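Local coordinates for uncharacterized protein (Bacteroides ovatus CL02T12C04, PDB 6PTM), which probably hydrolyses carrageenan-derived oligosaccharides from their chain ends, acting as an exo-carrageenase of glycoside hydrolase family 42, at residues M196-V201 against S268-G273; F226-H231 against L290-H295; G222-V227 against G280-G285; I421-S426 against M466-G471. One frame throughout, in Å; residues are numbered along the deposited sequence.

Interaction 1. Residues M196-V201 against S268-G273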
loop_
_atom_site.group_PDB
_atom_site.type_symbol
_atom_site.label_atom_id
_atom_site.label_comp_id
_atom_site.label_asym_id
_atom_site.label_seq_id
_atom_site.Cartn_x
_atom_site.Cartn_y
_atom_site.Cartn_z
ATOM N N MET A 196 -3.438 -16.710 14.558
ATOM C CA MET A 196 -2.757 -17.910 15.095
ATOM C C MET A 196 -1.245 -17.757 14.957
ATOM O O MET A 196 -0.791 -16.831 14.275
ATOM C CB MET A 196 -3.228 -19.176 14.383
ATOM C CG MET A 196 -3.034 -19.144 12.909
ATOM S SD MET A 196 -3.805 -20.648 12.295
ATOM C CE MET A 196 -3.369 -20.458 10.566
ATOM N N THR A 197 -0.516 -18.646 15.627
ATOM C CA THR A 197 0.948 -18.617 15.782
ATOM C C THR A 197 1.454 -20.058 15.789
ATOM O O THR A 197 0.729 -20.974 16.294
ATOM C CB THR A 197 1.331 -17.828 17.042
ATOM O OG1 THR A 197 2.745 -17.891 17.111
ATOM C CG2 THR A 197 0.724 -18.358 18.322
ATOM N N ASN A 198 2.673 -20.266 15.290
ATOM C CA ASN A 198 3.291 -21.600 15.407
ATOM C C ASN A 198 3.378 -22.016 16.887
ATOM O O ASN A 198 3.442 -23.203 17.133
ATOM C CB ASN A 198 4.609 -21.654 14.661
ATOM C CG ASN A 198 4.374 -21.567 13.172
ATOM O OD1 ASN A 198 3.807 -22.472 12.581
ATOM N ND2 ASN A 198 4.829 -20.498 12.571
ATOM N N ALA A 199 3.361 -21.100 17.853
ATOM C CA ALA A 199 3.390 -21.486 19.292
ATOM C C ALA A 199 2.111 -22.259 19.643
ATOM O O ALA A 199 2.087 -22.909 20.699
ATOM C CB ALA A 199 3.574 -20.283 20.190
ATOM N N ASN A 200 1.075 -22.214 18.801
ATOM C CA ASN A 200 -0.189 -22.955 19.075
ATOM C C ASN A 200 0.006 -24.425 18.725
ATOM O O ASN A 200 -0.937 -25.213 18.982
ATOM C CB ASN A 200 -1.396 -22.420 18.296
ATOM C CG ASN A 200 -1.752 -20.976 18.575
ATOM O OD1 ASN A 200 -2.166 -20.266 17.661
ATOM N ND2 ASN A 200 -1.619 -20.548 19.820
ATOM N N VAL A 201 1.136 -24.785 18.079
ATOM C CA VAL A 201 1.529 -26.208 17.899
ATOM C C VAL A 201 2.279 -26.596 19.179
ATOM O O VAL A 201 3.442 -26.135 19.344
ATOM C CB VAL A 201 2.395 -26.460 16.646
ATOM C CG1 VAL A 201 2.728 -27.945 16.513
ATOM C CG2 VAL A 201 1.740 -25.962 15.369
ATOM N N SER A 268 3.395 -26.685 8.802
ATOM C CA SER A 268 2.501 -27.714 8.198
ATOM C C SER A 268 1.496 -28.190 9.261
ATOM O O SER A 268 0.301 -28.274 8.955
ATOM C CB SER A 268 3.282 -28.855 7.600
ATOM O OG SER A 268 3.948 -28.405 6.421
ATOM N N ASP A 269 1.963 -28.398 10.492
ATOM C CA ASP A 269 1.114 -28.918 11.597
ATOM C C ASP A 269 0.108 -27.839 12.001
ATOM O O ASP A 269 -1.081 -28.187 12.210
ATOM C CB ASP A 269 1.951 -29.421 12.780
ATOM C CG ASP A 269 2.557 -30.798 12.579
ATOM O OD1 ASP A 269 2.148 -31.489 11.662
ATOM O OD2 ASP A 269 3.402 -31.164 13.377
ATOM N N LEU A 270 0.557 -26.588 12.128
ATOM C CA LEU A 270 -0.357 -25.467 12.441
ATOM C C LEU A 270 -1.484 -25.436 11.404
ATOM O O LEU A 270 -2.673 -25.448 11.821
ATOM C CB LEU A 270 0.385 -24.122 12.512
ATOM C CG LEU A 270 -0.501 -22.945 12.900
ATOM C CD1 LEU A 270 -1.089 -23.140 14.299
ATOM C CD2 LEU A 270 0.266 -21.633 12.853
ATOM N N ILE A 271 -1.138 -25.467 10.116
ATOM C CA ILE A 271 -2.127 -25.203 9.033
ATOM C C ILE A 271 -3.114 -26.373 8.949
ATOM O O ILE A 271 -4.305 -26.125 8.897
ATOM C CB ILE A 271 -1.359 -24.893 7.742
ATOM C CG1 ILE A 271 -0.719 -23.509 7.841
ATOM C CG2 ILE A 271 -2.244 -24.985 6.532
ATOM C CD1 ILE A 271 0.396 -23.256 6.843
ATOM N N LYS A 272 -2.614 -27.608 9.010
ATOM C CA LYS A 272 -3.376 -28.889 9.009
ATOM C C LYS A 272 -4.389 -28.889 10.163
ATOM O O LYS A 272 -5.514 -29.317 9.943
ATOM C CB LYS A 272 -2.318 -29.990 9.132
ATOM C CG LYS A 272 -2.736 -31.447 9.121
ATOM C CD LYS A 272 -1.499 -32.356 9.059
ATOM C CE LYS A 272 -1.520 -33.521 10.020
ATOM N NZ LYS A 272 -2.635 -34.443 9.705
ATOM N N GLY A 273 -4.027 -28.354 11.328
ATOM C CA GLY A 273 -4.823 -28.497 12.554
ATOM C C GLY A 273 -5.823 -27.368 12.732
ATOM O O GLY A 273 -6.669 -27.481 13.655
#

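Interaction 2. Residues F226-H231 against L290-H295. With EDO (1,2-ethanediol), chain B.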
loop_
_atom_site.group_PDB
_atom_site.type_symbol
_atom_site.label_atom_id
_atom_site.label_comp_id
_atom_site.label_asym_id
_atom_site.label_seq_id
_atom_site.Cartn_x
_atom_site.Cartn_y
_atom_site.Cartn_z
ATOM N N PHE A 226 -9.874 -11.606 7.651
ATOM C CA PHE A 226 -8.632 -12.284 7.227
ATOM C C PHE A 226 -8.005 -13.040 8.404
ATOM O O PHE A 226 -8.282 -12.777 9.604
ATOM C CB PHE A 226 -7.700 -11.280 6.563
ATOM C CG PHE A 226 -6.906 -10.412 7.494
ATOM C CD1 PHE A 226 -7.479 -9.302 8.084
ATOM C CD2 PHE A 226 -5.569 -10.656 7.725
ATOM C CE1 PHE A 226 -6.752 -8.475 8.919
ATOM C CE2 PHE A 226 -4.828 -9.800 8.527
ATOM C CZ PHE A 226 -5.418 -8.705 9.114
ATOM N N VAL A 227 -7.197 -14.036 8.042
ATOM C CA VAL A 227 -6.430 -14.876 9.006
ATOM C C VAL A 227 -5.002 -14.332 9.081
ATOM O O VAL A 227 -4.366 -14.117 8.037
ATOM C CB VAL A 227 -6.456 -16.354 8.601
ATOM C CG1 VAL A 227 -5.702 -17.221 9.594
ATOM C CG2 VAL A 227 -7.883 -16.845 8.424
ATOM N N PHE A 228 -4.536 -14.085 10.290
ATOM C CA PHE A 228 -3.201 -13.486 10.562
ATOM C C PHE A 228 -2.276 -14.607 11.023
ATOM O O PHE A 228 -2.518 -15.146 12.123
ATOM C CB PHE A 228 -3.368 -12.404 11.619
ATOM C CG PHE A 228 -2.157 -11.544 11.870
ATOM C CD1 PHE A 228 -1.040 -12.044 12.513
ATOM C CD2 PHE A 228 -2.169 -10.202 11.535
ATOM C CE1 PHE A 228 0.061 -11.231 12.741
ATOM C CE2 PHE A 228 -1.085 -9.381 11.822
ATOM C CZ PHE A 228 0.020 -9.898 12.428
ATOM N N LEU A 229 -1.251 -14.952 10.237
ATOM C CA LEU A 229 -0.212 -15.917 10.676
ATOM C C LEU A 229 0.928 -15.153 11.332
ATOM O O LEU A 229 1.596 -14.353 10.626
ATOM C CB LEU A 229 0.308 -16.720 9.490
ATOM C CG LEU A 229 -0.530 -17.931 9.114
ATOM C CD1 LEU A 229 -1.813 -17.478 8.455
ATOM C CD2 LEU A 229 0.268 -18.886 8.200
ATOM N N ASN A 230 1.134 -15.406 12.624
ATOM C CA ASN A 230 2.256 -14.880 13.434
ATOM C C ASN A 230 3.475 -15.776 13.266
ATOM O O ASN A 230 3.293 -17.013 13.229
ATOM C CB ASN A 230 1.922 -14.815 14.918
ATOM C CG ASN A 230 3.172 -14.657 15.756
ATOM O OD1 ASN A 230 3.839 -15.661 16.062
ATOM N ND2 ASN A 230 3.482 -13.405 16.098
ATOM N N HIS A 231 4.660 -15.168 13.152
ATOM C CA HIS A 231 5.945 -15.895 12.975
ATOM C C HIS A 231 7.004 -15.458 13.996
ATOM O O HIS A 231 8.140 -15.940 13.863
ATOM C CB HIS A 231 6.432 -15.760 11.522
ATOM C CG HIS A 231 5.539 -16.432 10.533
ATOM N ND1 HIS A 231 5.520 -17.794 10.382
ATOM C CD2 HIS A 231 4.620 -15.937 9.670
ATOM C CE1 HIS A 231 4.628 -18.113 9.448
ATOM N NE2 HIS A 231 4.065 -16.986 8.987
ATOM N N LEU A 290 0.208 -13.967 5.320
ATOM C CA LEU A 290 1.197 -15.040 5.579
ATOM C C LEU A 290 2.321 -14.541 6.493
ATOM O O LEU A 290 2.929 -15.395 7.134
ATOM C CB LEU A 290 1.776 -15.602 4.277
ATOM C CG LEU A 290 0.766 -16.238 3.330
ATOM C CD1 LEU A 290 1.447 -16.730 2.062
ATOM C CD2 LEU A 290 -0.010 -17.357 4.004
ATOM N N CYS A 291 2.572 -13.230 6.572
ATOM C CA CYS A 291 3.551 -12.672 7.523
ATOM C C CYS A 291 3.387 -11.148 7.611
ATOM O O CYS A 291 3.204 -10.491 6.555
ATOM C CB CYS A 291 4.983 -12.997 7.095
ATOM S SG CYS A 291 6.219 -12.685 8.387
ATOM N N ASN A 292 3.537 -10.636 8.829
ATOM C CA ASN A 292 3.687 -9.207 9.206
ATOM C C ASN A 292 5.098 -8.682 8.854
ATOM O O ASN A 292 6.051 -9.087 9.534
ATOM C CB ASN A 292 3.461 -9.107 10.717
ATOM C CG ASN A 292 3.420 -7.686 11.219
ATOM O OD1 ASN A 292 2.346 -7.076 11.403
ATOM N ND2 ASN A 292 4.596 -7.161 11.446
ATOM N N GLU A 293 5.213 -7.732 7.925
ATOM C CA GLU A 293 6.456 -6.967 7.601
ATOM C C GLU A 293 7.643 -7.917 7.566
ATOM O O GLU A 293 8.617 -7.750 8.309
ATOM C CB GLU A 293 6.725 -5.844 8.604
ATOM C CG GLU A 293 5.652 -4.760 8.577
ATOM C CD GLU A 293 6.092 -3.442 9.206
ATOM O OE1 GLU A 293 7.019 -3.482 10.049
ATOM O OE2 GLU A 293 5.510 -2.405 8.855
ATOM N N PRO A 294 7.567 -8.990 6.760
ATOM C CA PRO A 294 8.713 -9.886 6.590
ATOM C C PRO A 294 9.913 -9.168 5.950
ATOM O O PRO A 294 9.733 -8.234 5.130
ATOM C CB PRO A 294 8.159 -10.967 5.648
ATOM C CG PRO A 294 7.176 -10.195 4.828
ATOM C CD PRO A 294 6.447 -9.357 5.869
ATOM N N HIS A 295 11.110 -9.582 6.378
ATOM C CA HIS A 295 12.399 -9.202 5.769
ATOM C C HIS A 295 13.491 -10.040 6.420
ATOM O O HIS A 295 13.338 -10.422 7.629
ATOM C CB HIS A 295 12.649 -7.681 5.809
ATOM C CG HIS A 295 12.200 -6.974 7.057
ATOM N ND1 HIS A 295 13.000 -6.861 8.163
ATOM C CD2 HIS A 295 11.070 -6.274 7.341
ATOM C CE1 HIS A 295 12.368 -6.181 9.103
ATOM N NE2 HIS A 295 11.189 -5.779 8.621
HETATM C C1 EDO B . 2.286 -9.829 15.457
HETATM O O1 EDO B . 1.837 -11.156 15.700
HETATM C C2 EDO B . 3.384 -9.870 14.457
HETATM O O2 EDO B . 4.541 -10.604 14.871
HETATM O O HOH W 1 3.445 -12.418 11.152
#

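Interaction 3. Residues G222-V227 against G280-G285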
loop_
_atom_site.group_PDB
_atom_site.type_symbol
_atom_site.label_atom_id
_atom_site.label_comp_id
_atom_site.label_asym_id
_atom_site.label_seq_id
_atom_site.Cartn_x
_atom_site.Cartn_y
_atom_site.Cartn_z
ATOM N N GLY A 222 -19.470 -15.217 10.141
ATOM C CA GLY A 222 -19.127 -13.861 10.617
ATOM C C GLY A 222 -19.103 -12.854 9.481
ATOM O O GLY A 222 -19.840 -13.039 8.511
ATOM N N SER A 223 -18.301 -11.801 9.610
ATOM C CA SER A 223 -18.168 -10.755 8.570
ATOM C C SER A 223 -16.885 -10.981 7.780
ATOM O O SER A 223 -16.063 -11.859 8.185
ATOM C CB SER A 223 -18.229 -9.374 9.165
ATOM O OG SER A 223 -17.293 -9.249 10.216
ATOM N N ILE A 224 -16.718 -10.243 6.680
ATOM C CA ILE A 224 -15.539 -10.465 5.818
ATOM C C ILE A 224 -14.317 -10.178 6.687
ATOM O O ILE A 224 -14.353 -9.244 7.496
ATOM C CB ILE A 224 -15.570 -9.658 4.514
ATOM C CG1 ILE A 224 -14.542 -10.232 3.545
ATOM C CG2 ILE A 224 -15.402 -8.167 4.796
ATOM C CD1 ILE A 224 -14.664 -9.745 2.103
ATOM N N GLY A 225 -13.320 -11.038 6.591
ATOM C CA GLY A 225 -12.186 -11.025 7.518
ATOM C C GLY A 225 -10.961 -11.661 6.911
ATOM O O GLY A 225 -11.014 -12.184 5.761
ATOM N N PHE A 226 -9.874 -11.606 7.651
ATOM C CA PHE A 226 -8.632 -12.284 7.227
ATOM C C PHE A 226 -8.005 -13.040 8.404
ATOM O O PHE A 226 -8.282 -12.777 9.604
ATOM C CB PHE A 226 -7.700 -11.280 6.563
ATOM C CG PHE A 226 -6.906 -10.412 7.494
ATOM C CD1 PHE A 226 -7.479 -9.302 8.084
ATOM C CD2 PHE A 226 -5.569 -10.656 7.725
ATOM C CE1 PHE A 226 -6.752 -8.475 8.919
ATOM C CE2 PHE A 226 -4.828 -9.800 8.527
ATOM C CZ PHE A 226 -5.418 -8.705 9.114
ATOM N N VAL A 227 -7.197 -14.036 8.042
ATOM C CA VAL A 227 -6.430 -14.876 9.006
ATOM C C VAL A 227 -5.002 -14.332 9.081
ATOM O O VAL A 227 -4.366 -14.117 8.037
ATOM C CB VAL A 227 -6.456 -16.354 8.601
ATOM C CG1 VAL A 227 -5.702 -17.221 9.594
ATOM C CG2 VAL A 227 -7.883 -16.845 8.424
ATOM N N GLY A 280 -13.575 -21.722 3.619
ATOM C CA GLY A 280 -14.794 -21.255 2.941
ATOM C C GLY A 280 -15.531 -20.222 3.766
ATOM O O GLY A 280 -16.531 -19.692 3.283
ATOM N N LYS A 281 -15.100 -19.947 4.992
ATOM C CA LYS A 281 -15.919 -19.111 5.899
ATOM C C LYS A 281 -15.768 -17.638 5.513
ATOM O O LYS A 281 -14.669 -17.220 5.043
ATOM C CB LYS A 281 -15.577 -19.441 7.349
ATOM C CG LYS A 281 -16.025 -20.868 7.667
ATOM C CD LYS A 281 -16.153 -21.231 9.105
ATOM C CE LYS A 281 -16.695 -22.640 9.261
ATOM N NZ LYS A 281 -16.593 -23.036 10.683
ATOM N N GLN A 282 -16.814 -16.862 5.760
ATOM C CA GLN A 282 -16.829 -15.427 5.404
ATOM C C GLN A 282 -15.629 -14.732 6.080
ATOM O O GLN A 282 -15.086 -13.803 5.428
ATOM C CB GLN A 282 -18.205 -14.846 5.730
ATOM C CG GLN A 282 -18.325 -13.336 5.473
ATOM C CD GLN A 282 -18.353 -12.921 4.017
ATOM O OE1 GLN A 282 -18.154 -13.743 3.110
ATOM N NE2 GLN A 282 -18.554 -11.622 3.780
ATOM N N TYR A 283 -15.155 -15.175 7.271
ATOM C CA TYR A 283 -14.064 -14.474 8.014
ATOM C C TYR A 283 -12.695 -14.728 7.358
ATOM O O TYR A 283 -11.718 -14.129 7.810
ATOM C CB TYR A 283 -14.095 -14.744 9.525
ATOM C CG TYR A 283 -13.786 -16.148 9.992
ATOM C CD1 TYR A 283 -12.485 -16.637 9.997
ATOM C CD2 TYR A 283 -14.792 -16.983 10.460
ATOM C CE1 TYR A 283 -12.185 -17.931 10.422
ATOM C CE2 TYR A 283 -14.513 -18.276 10.903
ATOM C CZ TYR A 283 -13.201 -18.741 10.903
ATOM O OH TYR A 283 -12.914 -20.001 11.327
ATOM N N THR A 284 -12.625 -15.550 6.316
ATOM C CA THR A 284 -11.412 -15.770 5.489
ATOM C C THR A 284 -11.537 -15.044 4.150
ATOM O O THR A 284 -10.598 -15.166 3.362
ATOM C CB THR A 284 -11.157 -17.263 5.234
ATOM O OG1 THR A 284 -12.163 -17.823 4.386
ATOM C CG2 THR A 284 -11.112 -18.035 6.529
ATOM N N GLY A 285 -12.628 -14.318 3.891
ATOM C CA GLY A 285 -12.874 -13.724 2.554
ATOM C C GLY A 285 -11.801 -12.734 2.089
ATOM O O GLY A 285 -11.570 -12.634 0.849
#

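Interaction 4. Residues I421-S426 against M466-G471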
loop_
_atom_site.group_PDB
_atom_site.type_symbol
_atom_site.label_atom_id
_atom_site.label_comp_id
_atom_site.label_asym_id
_atom_site.label_seq_id
_atom_site.Cartn_x
_atom_site.Cartn_y
_atom_site.Cartn_z
ATOM N N ILE A 421 -3.406 -8.339 -3.264
ATOM C CA ILE A 421 -2.177 -7.507 -3.146
ATOM C C ILE A 421 -2.105 -7.018 -1.707
ATOM O O ILE A 421 -2.881 -6.140 -1.340
ATOM C CB ILE A 421 -2.158 -6.367 -4.167
ATOM C CG1 ILE A 421 -2.309 -6.904 -5.588
ATOM C CG2 ILE A 421 -0.893 -5.557 -4.020
ATOM C CD1 ILE A 421 -2.537 -5.827 -6.606
ATOM N N GLY A 422 -1.227 -7.621 -0.915
ATOM C CA GLY A 422 -0.982 -7.197 0.469
ATOM C C GLY A 422 0.106 -6.151 0.525
ATOM O O GLY A 422 1.042 -6.195 -0.339
ATOM N N ASN A 423 -0.005 -5.264 1.517
ATOM C CA ASN A 423 1.042 -4.289 1.900
ATOM C C ASN A 423 0.615 -3.586 3.190
ATOM O O ASN A 423 -0.513 -3.748 3.595
ATOM C CB ASN A 423 1.288 -3.234 0.822
ATOM C CG ASN A 423 0.040 -2.469 0.445
ATOM O OD1 ASN A 423 -0.317 -1.497 1.111
ATOM N ND2 ASN A 423 -0.646 -2.881 -0.592
ATOM N N ASP A 424 1.504 -2.776 3.753
ATOM C CA ASP A 424 1.183 -1.804 4.840
ATOM C C ASP A 424 1.851 -0.486 4.453
ATOM O O ASP A 424 2.694 0.019 5.199
ATOM C CB ASP A 424 1.487 -2.378 6.220
ATOM C CG ASP A 424 2.949 -2.454 6.597
ATOM O OD1 ASP A 424 3.778 -2.632 5.700
ATOM O OD2 ASP A 424 3.237 -2.346 7.801
ATOM N N ALA A 425 1.478 0.014 3.281
ATOM C CA ALA A 425 1.966 1.299 2.732
ATOM C C ALA A 425 1.838 2.361 3.803
ATOM O O ALA A 425 0.762 2.399 4.463
ATOM C CB ALA A 425 1.218 1.719 1.494
ATOM N N SER A 426 2.919 3.143 3.953
ATOM C CA SER A 426 3.032 4.385 4.757
ATOM C C SER A 426 3.017 5.596 3.824
ATOM O O SER A 426 3.505 5.485 2.669
ATOM C CB SER A 426 4.308 4.454 5.563
ATOM O OG SER A 426 4.381 3.399 6.495
ATOM N N MET A 466 -6.688 -5.036 -3.531
ATOM C CA MET A 466 -5.529 -4.598 -2.743
ATOM C C MET A 466 -5.963 -4.325 -1.297
ATOM O O MET A 466 -6.860 -3.492 -1.054
ATOM C CB MET A 466 -4.870 -3.367 -3.362
ATOM C CG MET A 466 -3.628 -2.957 -2.580
ATOM S SD MET A 466 -3.034 -1.303 -3.060
ATOM C CE MET A 466 -2.422 -1.686 -4.702
ATOM N N PHE A 467 -5.273 -4.963 -0.352
ATOM C CA PHE A 467 -5.614 -4.931 1.088
ATOM C C PHE A 467 -4.409 -4.427 1.872
ATOM O O PHE A 467 -3.426 -5.154 1.971
ATOM C CB PHE A 467 -6.054 -6.319 1.557
ATOM C CG PHE A 467 -6.626 -6.362 2.953
ATOM C CD1 PHE A 467 -6.970 -5.214 3.651
ATOM C CD2 PHE A 467 -6.828 -7.583 3.569
ATOM C CE1 PHE A 467 -7.501 -5.292 4.930
ATOM C CE2 PHE A 467 -7.389 -7.658 4.831
ATOM C CZ PHE A 467 -7.693 -6.512 5.523
ATOM N N ASN A 468 -4.468 -3.174 2.311
ATOM C CA ASN A 468 -3.479 -2.578 3.238
ATOM C C ASN A 468 -3.860 -2.990 4.659
ATOM O O ASN A 468 -4.836 -2.460 5.172
ATOM C CB ASN A 468 -3.375 -1.064 3.065
ATOM C CG ASN A 468 -2.228 -0.491 3.855
ATOM O OD1 ASN A 468 -1.865 -1.027 4.918
ATOM N ND2 ASN A 468 -1.706 0.637 3.376
ATOM N N THR A 469 -3.136 -3.958 5.224
ATOM C CA THR A 469 -3.497 -4.695 6.466
ATOM C C THR A 469 -2.951 -3.959 7.684
ATOM O O THR A 469 -3.261 -4.368 8.800
ATOM C CB THR A 469 -3.000 -6.141 6.421
ATOM O OG1 THR A 469 -1.653 -6.191 5.920
ATOM C CG2 THR A 469 -3.932 -6.971 5.564
ATOM N N GLU A 470 -2.166 -2.914 7.472
ATOM C CA GLU A 470 -1.758 -2.029 8.582
ATOM C C GLU A 470 -1.483 -0.651 8.007
ATOM O O GLU A 470 -0.304 -0.327 7.790
ATOM C CB GLU A 470 -0.553 -2.622 9.302
ATOM C CG GLU A 470 -0.228 -1.914 10.601
ATOM C CD GLU A 470 1.049 -2.417 11.255
ATOM O OE1 GLU A 470 1.264 -3.652 11.241
ATOM O OE2 GLU A 470 1.858 -1.568 11.690
ATOM N N GLY A 471 -2.539 0.119 7.769
ATOM C CA GLY A 471 -2.449 1.395 7.041
ATOM C C GLY A 471 -1.656 2.415 7.843
ATOM O O GLY A 471 -2.033 2.688 9.025
#

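Interaction 1. Residues M196-V201 against S268-G273
Met196 meets Leu270 where a strand of the (beta/alpha)8 barrel, 192-197, runs out beneath helix 261-278, which links the next two strands of the same sheet and lies on the outside of the barrel. The methionine chain leaves with CG between its backbone N and carbonyl carbon (chi1 57°) and then runs straight, bringing Met196 SD 4.1 Å from Leu270 CG. Next, Thr197 offers its backbone: Thr197 O lies 3.5 Å from Leu270 CD1 and equally near CD2, at the fork of the leucine. Thr197 O is satisfied by Asn200 N at 2.8 Å, which opens the 3-10 turn of 198-200, while Thr197 OG1 bonds to Asn230 of the neighbouring strand. Asn198 crosses the leucine at about a right angle and lays OD1 3.6 Å from Leu270 CD2; its ND2 is bonded to Asn267 on the same helix. Asn200 touches with CB alone, near Leu270 CD1. Asn200 OD1 turns back to accept from Thr197 N at 3.1 Å, the donor standing well above the carbonyl plane, which ties the turn to the strand end. An alanine in place of Leu270 would remove CG and both methyls and is likely to leave a gap between Met196, Thr197 O and Asn200, with the turn less firmly seated on the helix. Val201 closes the segment by splitting its branches: CG1 lies against Asp269 CB, while Val201 CG2 sits 3.7 Å from Leu270 CB and 3.5 Å from Leu270 N.

Interaction 2. Residues F226-H231 against L290-H295
Leu229 O, which packs against Cys291 CA, takes a 2.7 Å bond from a water, and that water accepts from Asn292 N at 2.9 Å. It bridges two barrel strands whose short segments, 226-230 and 290-292, splay by 70°. Nearby, the imidazole of His231 points its edge at Leu290 O; the bond from His231 NE2 is short, 2.7 Å, but bent to 128° and weak. Tyr256 holds the other ring nitrogen, and Cys291 SG lies obliquely 3.8 Å from His231 CD2. These are neighbouring parallel strands of the (beta/alpha)8 barrel, here at their C-terminal ends, the side where enzymes of this fold bind substrate. With CG anti to the backbone N (chi1 -171°), the far end of the Phe228 ring comes near the second strand. Phe228 CZ meets Asn292 OD1 edge-on at 3.8 Å, while Lys394 donates to the same oxygen. A 1,2-ethanediol, probably from the crystallisation liquor, rests beside both: Asn230 ND2 donates to its O1 at 2.8 Å, and C2 lies in plane at the phenyl edge. A serine in place of Phe228 would probably leave Asn292 and the diol site beside it without their aromatic wall, with Lys394 still holding OD1.

Interaction 3. Residues G222-V227 against G280-G285
Gln282 reaches across to the chain leading into strand 225-227, and its side chain runs along that chain from Gly222 to Ile224. Gln282 CB lies 3.7 Å from Gly222 O. Gln282 CG, anti to the backbone N (chi1 177°), comes closer, 3.4 Å from the same Gly222 O, and also leans on Ser223 C. A bend at chi2 (72°) then turns CD alongside the backbone of Ile224, and Gln282 NE2 ends 3.6 Å from Ile224 CB. The rotation of the amide is fixed from beyond the contact: NE2 donates to the carbonyls of Val156 and Trp153, and OE1 accepts from Lys157.

The backbones meet mostly through CH groups. Tyr283 CA points at Ser223 O, 3.3 Å away, and Ile224 CA at Gln282 O, 3.4 Å and fairly straight at 158°. The one N-H to O bond, Gly225 N to Gln282 O, is long and weak at 3.5 Å. Opposite the isoleucine, Gly285 allows the approach: a side chain there would run into Ile224 CG1. The 3-10 turn of 282-284 is fastened by Thr284 OG1, which donates in the carbonyl plane at 2.7 Å to Lys281 O, an atom that also accepts from Thr284 N. That leaves the methyl to pack, Thr284 CG2 lying 3.9 Å from Val227 CG2 with both side chains pointing the same way. Tyr283 points its ring away from 222-227, with Lys281 CB over one face and Lys219 making a cation-pi contact. A short turn delivering the chain from helix 261-278 into strand 288-292, beside the start of the preceding strand, is the closing bend of a beta-alpha-beta crossover at the N-terminal end of a (beta/alpha)8 barrel.

Interaction 4. Residues I421-S426 against M466-G471
Ile421 O takes the N-H of Phe467 at 2.8 Å, almost straight at 167°, the first of three backbone bonds that set strands 421-423 and 466-468 side by side in parallel. Phe467 O receives Asn423 N in return, a weak bond of 3.5 Å. Further on, Thr469 N reaches Asn423 O at 3.1 Å, nearly along the C=O axis. The side chains of the paired Asn423 and Asn468 cross at about a right angle, amide planes 70° apart, and each closes an Asx turn: Asn423 OD1 accepts from Ala425 N at 3.2 Å on a lone pair, Asn468 OD1 from Glu470 N at 3.2 Å. Asn468 has CG anti to its backbone N (chi1 -171°), which carries its amide over to Ala425; there Asn468 ND2 donates to Ala425 O at 3.2 Å, the bond lying in both the amide plane and the carbonyl plane. Tyr454 OH joins in with bonds to Asn423 OD1 and Asn468 ND2, so one hydroxyl pins both amides. The apolar part is small, Met466 CG resting 4.0 Å from Ile421 CB. Past the strands, the side chains of Asp424 and Glu470 run side by side; Glu470 finds its partners in a salt bridge to Lys394 and a bond from His472. These are the sixth and seventh strands of the (beta/alpha)8 barrel, and relatives of this fold in clan GH-A carry a catalytic carboxylate at the C-terminal end of the seventh.

In the fold
From the N terminus, the chain leaves strand 192-197 and opens interaction 1, then reaches 222-231, from which interactions 3 and 2 both start. Helix 261-278 closes interaction 1, the turn at 280-285 closes interaction 3, and strand 288-292 closes interaction 2. Interaction 1 therefore crosses the other two, tying helix 261-278 to the end of strand 192-197. Interactions 3 and 2 hold opposite ends of strand 225-230. Interaction 4 comes later, in series, on the far strands of the barrel, closed by 466-471 after helix 448-460. It meets interactions 2 and 3 across the barrel interior, where Phe226 packs edge-to-face on Phe467 and Asp424 lies near Glu293.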